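Local atomic coordinates of possible transcriptional regulator, ArsR family protein (Rhodococcus sp. RHA1, PDB entry 3F6V), a protein that probably acts as a dimeric DNA-binding transcriptional regulator of the ArsR family, with a winged helix-turn-helix fold. Residues His91-Pro103 / Tyr111-Arg123. Residues are numbered along the deposited sequence; the frame is centred on the assembly and turned at random. Where two conformers were deposited one is given.
Sequences HLRVLTEAGLVTP and YYRLDPQGLAQLR
Leu-92 sets its CB over the face of the Tyr-112 ring, 3.9 Å from the centroid and 10° off the normal, a CH-pi contact, while Leu-92 CD1 reaches Tyr-112 CD2 (3.7 Å). With CG anti to its carbonyl carbon, Tyr-112 turns its ring toward helix 85-97; from strand 101-106, Val-101 CG2 and Pro-103 CB touch it obliquely. At the ring edge, Thr-96 OG1 comes within 3.2 Å of Tyr-112 CE1. That hydroxyl donates to Leu-92 O and accepts from a water that also binds Tyr-112 OH at 2.6 Å, bridging helix and strand; Arg-110 NE is a further partner of the phenol oxygen.

On the opposite face of the hairpin from this ring, Thr-102 and Arg-113 form a hydrogen-bonded antiparallel pair, Thr-102 N to Arg-113 O being 2.8 Å. Arg-113 starts with CG between backbone N and carbonyl carbon (chi1 67°), then runs extended, bringing one guanidinium face against Thr-102 CG2, 3.5 Å from Arg-113 NH2.

Leu-100 O receives Asp-115 N in a bond nearly straight at the hydrogen (169°), though the donor sits above the carbonyl plane; Asp-115 OD1 caps the following helix through Gln-117 N. Gly-118 CA is 3.2 Å from Gly-99 O, and Leu-100 CD2 meets Gly-118 O (3.4 Å) and Leu-122.

Helix 85-97 thus meets the wing hairpin 101-106/109-114, helix 74-78 adds Val-74 beside Leu-92 and Tyr-112, and helix 116-129 packs on the second subunit, Leu-122 against its Trp-130.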
ATOM      1  N   HIS A  91      -7.202 -13.839  -3.698  1.00 14.52           N
ATOM      2  CA  HIS A  91      -6.101 -12.904  -3.297  1.00 14.06           C
ATOM      3  C   HIS A  91      -4.791 -13.383  -3.924  1.00 13.01           C
ATOM      4  O   HIS A  91      -4.006 -12.561  -4.434  1.00 12.55           O
ATOM      5  CB  HIS A  91      -5.916 -12.846  -1.807  1.00 14.08           C
ATOM      6  CG  HIS A  91      -6.936 -12.025  -1.119  1.00 13.72           C
ATOM      7  ND1 HIS A  91      -7.055 -10.668  -1.331  1.00 14.24           N
ATOM      8  CD2 HIS A  91      -7.861 -12.348  -0.187  1.00 16.87           C
ATOM      9  CE1 HIS A  91      -8.021 -10.192  -0.562  1.00 16.25           C
ATOM     10  NE2 HIS A  91      -8.528 -11.190   0.143  1.00 19.48           N
ATOM     11  N   LEU A  92      -4.527 -14.711  -3.898  1.00 12.45           N
ATOM     12  CA  LEU A  92      -3.289 -15.228  -4.510  1.00 12.39           C
ATOM     13  C   LEU A  92      -3.244 -15.017  -6.021  1.00 13.27           C
ATOM     14  O   LEU A  92      -2.157 -14.770  -6.570  1.00 12.99           O
ATOM     15  CB  LEU A  92      -3.047 -16.700  -4.146  1.00 13.23           C
ATOM     16  CG  LEU A  92      -2.670 -16.841  -2.652  1.00 11.48           C
ATOM     17  CD1 LEU A  92      -2.914 -18.309  -2.197  1.00 14.55           C
ATOM     18  CD2 LEU A  92      -1.229 -16.439  -2.342  1.00 14.40           C
ATOM     19  N   ARG A  93      -4.397 -15.094  -6.696  1.00 14.19           N
ATOM     20  CA  ARG A  93      -4.482 -14.805  -8.135  0.50 14.52           C
ATOM     21  C   ARG A  93      -4.148 -13.334  -8.432  1.00 13.97           C
ATOM     22  O   ARG A  93      -3.465 -13.016  -9.413  1.00 12.91           O
ATOM     23  CB  ARG A  93      -5.886 -15.121  -8.662  0.50 15.10           C
ATOM     24  CG  ARG A  93      -6.047 -14.952 -10.162  0.50 18.51           C
ATOM     25  CD  ARG A  93      -7.480 -15.233 -10.628  0.50 23.77           C
ATOM     26  NE  ARG A  93      -7.750 -14.677 -11.960  0.50 28.71           N
ATOM     27  CZ  ARG A  93      -7.560 -15.345 -13.095  0.50 29.87           C
ATOM     28  NH1 ARG A  93      -7.104 -16.593 -13.060  0.50 31.77           N
ATOM     29  NH2 ARG A  93      -7.823 -14.770 -14.262  0.50 30.93           N
ATOM     30  N   VAL A  94      -4.657 -12.444  -7.571  1.00 12.86           N
ATOM     31  CA  VAL A  94      -4.362 -11.004  -7.731  1.00 12.57           C
ATOM     32  C   VAL A  94      -2.857 -10.771  -7.534  1.00 11.23           C
ATOM     33  O   VAL A  94      -2.202 -10.035  -8.325  1.00 12.12           O
ATOM     34  CB  VAL A  94      -5.222 -10.159  -6.788  1.00 13.48           C
ATOM     35  CG1 VAL A  94      -4.859  -8.693  -6.925  1.00 16.40           C
ATOM     36  CG2 VAL A  94      -6.708 -10.265  -7.171  1.00 14.34           C
ATOM     37  N   LEU A  95      -2.276 -11.380  -6.494  1.00 10.40           N
ATOM     38  CA  LEU A  95      -0.850 -11.206  -6.239  1.00 10.49           C
ATOM     39  C   LEU A  95      -0.043 -11.796  -7.427  1.00  9.81           C
ATOM     40  O   LEU A  95       1.032 -11.300  -7.781  1.00 11.02           O
ATOM     41  CB  LEU A  95      -0.472 -11.952  -4.972  1.00 10.71           C
ATOM     42  CG  LEU A  95      -0.906 -11.196  -3.718  1.00 10.05           C
ATOM     43  CD1 LEU A  95      -0.784 -12.145  -2.504  1.00 12.31           C
ATOM     44  CD2 LEU A  95      -0.007 -10.005  -3.473  1.00 12.50           C
ATOM     45  N   THR A  96      -0.554 -12.873  -8.049  1.00 11.20           N
ATOM     46  CA  THR A  96       0.135 -13.499  -9.172  1.00 11.11           C
ATOM     47  C   THR A  96       0.130 -12.560 -10.376  1.00 11.85           C
ATOM     48  O   THR A  96       1.174 -12.335 -11.023  1.00 11.92           O
ATOM     49  CB  THR A  96      -0.545 -14.817  -9.602  1.00 11.76           C
ATOM     50  OG1 THR A  96      -0.429 -15.775  -8.540  1.00 14.22           O
ATOM     51  CG2 THR A  96       0.156 -15.384 -10.840  1.00 12.46           C
ATOM     52  N   GLU A  97      -1.020 -11.950 -10.626  1.00 12.01           N
ATOM     53  CA  GLU A  97      -1.159 -11.016 -11.741  0.50 13.10           C
ATOM     54  C   GLU A  97      -0.225  -9.814 -11.558  1.00 12.91           C
ATOM     55  O   GLU A  97       0.343  -9.302 -12.530  1.00 13.59           O
ATOM     56  CB  GLU A  97      -2.614 -10.573 -11.875  0.50 13.43           C
ATOM     57  CG  GLU A  97      -2.967  -9.827 -13.181  0.50 16.87           C
ATOM     58  CD  GLU A  97      -2.782 -10.678 -14.461  0.50 20.08           C
ATOM     59  OE1 GLU A  97      -2.369 -11.853 -14.374  0.50 22.46           O
ATOM     60  OE2 GLU A  97      -3.037 -10.163 -15.565  0.50 24.57           O
ATOM     61  N   ALA A  98      -0.058  -9.394 -10.311  1.00 10.92           N
ATOM     62  CA  ALA A  98       0.868  -8.302  -9.985  1.00 10.88           C
ATOM     63  C   ALA A  98       2.335  -8.688  -9.998  1.00 10.06           C
ATOM     64  O   ALA A  98       3.188  -7.851  -9.753  1.00 12.57           O
ATOM     65  CB  ALA A  98       0.478  -7.665  -8.669  1.00 11.47           C
ATOM     66  N   GLY A  99       2.660  -9.957 -10.276  1.00 10.20           N
ATOM     67  CA  GLY A  99       4.029 -10.400 -10.312  1.00 11.04           C
ATOM     68  C   GLY A  99       4.700 -10.590  -8.970  1.00  8.77           C
ATOM     69  O   GLY A  99       5.942 -10.718  -8.913  1.00 11.38           O
ATOM     70  N   LEU A 100       3.907 -10.695  -7.900  1.00  9.71           N
ATOM     71  CA  LEU A 100       4.453 -10.806  -6.556  1.00 10.34           C
ATOM     72  C   LEU A 100       4.587 -12.252  -6.071  1.00 10.52           C
ATOM     73  O   LEU A 100       5.408 -12.526  -5.202  1.00 11.57           O
ATOM     74  CB  LEU A 100       3.578  -9.997  -5.581  1.00 11.34           C
ATOM     75  CG  LEU A 100       3.648  -8.477  -5.784  1.00 10.47           C
ATOM     76  CD1 LEU A 100       2.504  -7.755  -5.076  1.00 12.68           C
ATOM     77  CD2 LEU A 100       5.010  -7.994  -5.190  1.00 15.83           C
ATOM     78  N   VAL A 101       3.747 -13.122  -6.621  1.00 11.18           N
ATOM     79  CA  VAL A 101       3.816 -14.565  -6.287  1.00 11.38           C
ATOM     80  C   VAL A 101       3.745 -15.349  -7.580  1.00 10.88           C
ATOM     81  O   VAL A 101       3.343 -14.816  -8.628  1.00 11.13           O
ATOM     82  CB  VAL A 101       2.711 -15.016  -5.300  1.00 12.34           C
ATOM     83  CG1 VAL A 101       2.770 -14.198  -4.006  1.00 13.80           C
ATOM     84  CG2 VAL A 101       1.378 -14.924  -5.898  1.00 14.57           C
ATOM     85  N   THR A 102       4.085 -16.639  -7.488  1.00 11.12           N
ATOM     86  CA  THR A 102       4.179 -17.507  -8.666  1.00 12.56           C
ATOM     87  C   THR A 102       3.534 -18.836  -8.280  1.00 11.46           C
ATOM     88  O   THR A 102       3.852 -19.358  -7.215  1.00 12.17           O
ATOM     89  CB  THR A 102       5.702 -17.725  -8.997  1.00 13.04           C
ATOM     90  OG1 THR A 102       6.343 -16.425  -9.118  1.00 13.59           O
ATOM     91  CG2 THR A 102       5.862 -18.497 -10.266  1.00 15.54           C
ATOM     92  N   PRO A 103       2.652 -19.358  -9.131  1.00 11.68           N
ATOM     93  CA  PRO A 103       1.967 -20.632  -8.835  1.00 12.63           C
ATOM     94  C   PRO A 103       2.703 -21.829  -9.458  1.00 12.98           C
ATOM     95  O   PRO A 103       3.402 -21.694 -10.461  1.00 14.60           O
ATOM     96  CB  PRO A 103       0.616 -20.454  -9.559  1.00 14.17           C
ATOM     97  CG  PRO A 103       0.990 -19.639 -10.768  1.00 14.98           C
ATOM     98  CD  PRO A 103       2.064 -18.681 -10.319  1.00 13.41           C
ATOM     99  N   TYR A 111       0.619 -24.738  -5.320  1.00 14.07           N
ATOM    100  CA  TYR A 111       1.608 -24.083  -4.471  1.00 13.48           C
ATOM    101  C   TYR A 111       1.881 -22.667  -4.940  1.00 12.90           C
ATOM    102  O   TYR A 111       1.896 -22.408  -6.149  1.00 14.81           O
ATOM    103  CB  TYR A 111       2.924 -24.835  -4.555  1.00 15.04           C
ATOM    104  CG  TYR A 111       2.907 -26.204  -3.920  1.00 13.25           C
ATOM    105  CD1 TYR A 111       3.182 -26.392  -2.568  1.00 15.03           C
ATOM    106  CD2 TYR A 111       2.608 -27.312  -4.691  1.00 16.86           C
ATOM    107  CE1 TYR A 111       3.225 -27.681  -1.992  1.00 15.08           C
ATOM    108  CE2 TYR A 111       2.596 -28.588  -4.142  1.00 15.11           C
ATOM    109  CZ  TYR A 111       2.895 -28.765  -2.818  1.00 14.69           C
ATOM    110  OH  TYR A 111       2.875 -30.061  -2.287  1.00 17.04           O
ATOM    111  N   TYR A 112       2.105 -21.769  -3.989  1.00 12.30           N
ATOM    112  CA  TYR A 112       2.497 -20.383  -4.300  1.00 11.67           C
ATOM    113  C   TYR A 112       3.799 -20.067  -3.608  1.00 11.57           C
ATOM    114  O   TYR A 112       4.064 -20.541  -2.519  1.00 13.27           O
ATOM    115  CB  TYR A 112       1.414 -19.415  -3.834  1.00 13.10           C
ATOM    116  CG  TYR A 112       0.269 -19.352  -4.821  1.00 14.00           C
ATOM    117  CD1 TYR A 112       0.340 -18.523  -5.949  1.00 15.35           C
ATOM    118  CD2 TYR A 112      -0.842 -20.159  -4.662  1.00 15.76           C
ATOM    119  CE1 TYR A 112      -0.671 -18.500  -6.885  1.00 15.86           C
ATOM    120  CE2 TYR A 112      -1.911 -20.143  -5.602  1.00 16.93           C
ATOM    121  CZ  TYR A 112      -1.789 -19.329  -6.728  1.00 16.42           C
ATOM    122  OH  TYR A 112      -2.802 -19.271  -7.653  1.00 20.30           O
ATOM    123  N   ARG A 113       4.614 -19.238  -4.250  1.00 12.61           N
ATOM    124  CA  ARG A 113       5.882 -18.789  -3.694  1.00 11.59           C
ATOM    125  C   ARG A 113       6.091 -17.313  -4.073  1.00 11.94           C
ATOM    126  O   ARG A 113       5.570 -16.838  -5.086  1.00 12.04           O
ATOM    127  CB  ARG A 113       7.032 -19.650  -4.239  1.00 12.60           C
ATOM    128  CG  ARG A 113       7.302 -19.485  -5.736  1.00 14.02           C
ATOM    129  CD  ARG A 113       8.275 -20.606  -6.161  1.00 14.74           C
ATOM    130  NE  ARG A 113       8.742 -20.443  -7.537  1.00 16.24           N
ATOM    131  CZ  ARG A 113       8.078 -20.844  -8.623  1.00 15.17           C
ATOM    132  NH1 ARG A 113       6.901 -21.490  -8.515  1.00 16.79           N
ATOM    133  NH2 ARG A 113       8.618 -20.656  -9.828  1.00 17.58           N
ATOM    134  N   LEU A 114       6.880 -16.625  -3.263  1.00 12.04           N
ATOM    135  CA  LEU A 114       7.200 -15.225  -3.555  1.00 12.44           C
ATOM    136  C   LEU A 114       8.087 -15.102  -4.757  1.00 13.02           C
ATOM    137  O   LEU A 114       8.984 -15.940  -4.981  1.00 13.30           O
ATOM    138  CB  LEU A 114       7.884 -14.559  -2.339  1.00 12.47           C
ATOM    139  CG  LEU A 114       6.924 -14.327  -1.168  1.00 12.72           C
ATOM    140  CD1 LEU A 114       7.644 -14.023   0.104  1.00 15.04           C
ATOM    141  CD2 LEU A 114       5.915 -13.261  -1.492  1.00 15.52           C
ATOM    142  N   ASP A 115       7.855 -14.038  -5.563  1.00 11.61           N
ATOM    143  CA  ASP A 115       8.709 -13.748  -6.702  1.00 11.86           C
ATOM    144  C   ASP A 115       9.596 -12.531  -6.374  1.00 11.59           C
ATOM    145  O   ASP A 115       9.071 -11.394  -6.294  1.00 12.13           O
ATOM    146  CB  ASP A 115       7.841 -13.443  -7.921  1.00 12.04           C
ATOM    147  CG  ASP A 115       8.638 -13.310  -9.179  1.00 13.60           C
ATOM    148  OD1 ASP A 115       9.889 -13.133  -9.101  1.00 16.78           O
ATOM    149  OD2 ASP A 115       8.001 -13.453 -10.269  1.00 15.93           O
ATOM    150  N   PRO A 116      10.925 -12.711  -6.203  1.00 11.48           N
ATOM    151  CA  PRO A 116      11.813 -11.560  -5.955  1.00 11.03           C
ATOM    152  C   PRO A 116      11.676 -10.428  -6.966  1.00 12.20           C
ATOM    153  O   PRO A 116      11.877  -9.272  -6.598  1.00 12.67           O
ATOM    154  CB  PRO A 116      13.206 -12.176  -6.053  1.00 13.00           C
ATOM    155  CG  PRO A 116      12.983 -13.588  -5.581  1.00 14.26           C
ATOM    156  CD  PRO A 116      11.665 -14.010  -6.154  1.00 12.66           C
ATOM    157  N   GLN A 117      11.359 -10.735  -8.226  1.00 12.14           N
ATOM    158  CA  GLN A 117      11.272  -9.672  -9.246  1.00 13.37           C
ATOM    159  C   GLN A 117      10.169  -8.690  -8.831  1.00 13.40           C
ATOM    160  O   GLN A 117      10.310  -7.467  -8.921  1.00 14.77           O
ATOM    161  CB  GLN A 117      10.905 -10.273 -10.589  1.00 15.45           C
ATOM    162  CG  GLN A 117      11.955 -11.250 -11.133  1.00 18.78           C
ATOM    163  CD  GLN A 117      13.337 -10.635 -11.140  1.00 16.87           C
ATOM    164  OE1 GLN A 117      14.219 -11.020 -10.391  1.00 20.66           O
ATOM    165  NE2 GLN A 117      13.540  -9.675 -12.032  1.00 22.54           N
ATOM    166  N   GLY A 118       9.037  -9.227  -8.415  1.00 12.11           N
ATOM    167  CA  GLY A 118       7.907  -8.395  -8.028  1.00 12.09           C
ATOM    168  C   GLY A 118       8.187  -7.690  -6.734  1.00 11.26           C
ATOM    169  O   GLY A 118       7.819  -6.526  -6.539  1.00 11.98           O
ATOM    170  N   LEU A 119       8.790  -8.396  -5.793  1.00 10.98           N
ATOM    171  CA  LEU A 119       9.125  -7.755  -4.508  1.00 11.11           C
ATOM    172  C   LEU A 119      10.081  -6.572  -4.725  1.00 10.24           C
ATOM    173  O   LEU A 119       9.965  -5.574  -4.000  1.00  9.73           O
ATOM    174  CB  LEU A 119       9.764  -8.743  -3.529  1.00 10.79           C
ATOM    175  CG  LEU A 119       8.756  -9.789  -3.023  1.00 10.55           C
ATOM    176  CD1 LEU A 119       9.524 -10.814  -2.189  1.00 12.51           C
ATOM    177  CD2 LEU A 119       7.617  -9.182  -2.185  1.00 12.68           C
ATOM    178  N   ALA A 120      11.054  -6.683  -5.639  1.00 10.49           N
ATOM    179  CA  ALA A 120      11.971  -5.581  -5.894  1.00 10.11           C
ATOM    180  C   ALA A 120      11.181  -4.375  -6.433  1.00 11.33           C
ATOM    181  O   ALA A 120      11.503  -3.232  -6.052  1.00 11.90           O
ATOM    182  CB  ALA A 120      13.048  -6.007  -6.873  1.00 11.14           C
ATOM    183  N   GLN A 121      10.189  -4.603  -7.288  1.00 11.77           N
ATOM    184  CA  GLN A 121       9.414  -3.461  -7.800  0.50 12.88           C
ATOM    185  C   GLN A 121       8.532  -2.876  -6.710  1.00 12.38           C
ATOM    186  O   GLN A 121       8.413  -1.643  -6.597  1.00 13.42           O
ATOM    187  CB  GLN A 121       8.583  -3.839  -9.006  0.50 13.49           C
ATOM    188  CG  GLN A 121       9.383  -4.226 -10.211  0.50 17.00           C
ATOM    189  CD  GLN A 121      10.435  -3.210 -10.600  0.50 19.18           C
ATOM    190  OE1 GLN A 121      11.574  -3.572 -10.903  0.50 23.02           O
ATOM    191  NE2 GLN A 121      10.069  -1.925 -10.587  0.50 18.41           N
ATOM    192  N   LEU A 122       7.946  -3.716  -5.850  1.00 11.94           N
ATOM    193  CA  LEU A 122       7.191  -3.240  -4.711  0.50 11.54           C
ATOM    194  C   LEU A 122       8.058  -2.312  -3.831  1.00 10.95           C
ATOM    195  O   LEU A 122       7.618  -1.204  -3.458  1.00 11.98           O
ATOM    196  CB  LEU A 122       6.679  -4.467  -3.962  0.50 11.48           C
ATOM    197  CG  LEU A 122       5.997  -4.176  -2.656  0.50 10.80           C
ATOM    198  CD1 LEU A 122       4.880  -3.200  -2.957  0.50 11.10           C
ATOM    199  CD2 LEU A 122       5.479  -5.482  -2.045  0.50 11.99           C
ATOM    200  N   ARG A 123       9.259  -2.771  -3.482  1.00 11.44           N
ATOM    201  CA  ARG A 123      10.119  -1.989  -2.618  0.50 12.26           C
ATOM    202  C   ARG A 123      10.508  -0.683  -3.309  1.00 12.27           C
ATOM    203  O   ARG A 123      10.519   0.371  -2.645  1.00 13.11           O
ATOM    204  CB  ARG A 123      11.340  -2.797  -2.182  0.50 12.25           C
ATOM    205  CG  ARG A 123      12.185  -2.127  -1.081  0.50 14.88           C
ATOM    206  CD  ARG A 123      11.404  -1.885   0.160  0.50 17.65           C
ATOM    207  NE  ARG A 123      11.690  -0.556   0.696  0.50 18.51           N
ATOM    208  CZ  ARG A 123      11.514  -0.246   1.975  0.50 21.33           C
ATOM    209  NH1 ARG A 123      11.089  -1.180   2.828  0.50 20.54           N
ATOM    210  NH2 ARG A 123      11.795   0.962   2.423  0.50 27.55           N
TER
HETATM  211  O   HOH W   1      -2.285 -17.878  -9.832  1.00 34.24           O
HETATM  212  O   HOH W   2       5.097 -21.998  -6.313  1.00 18.04           O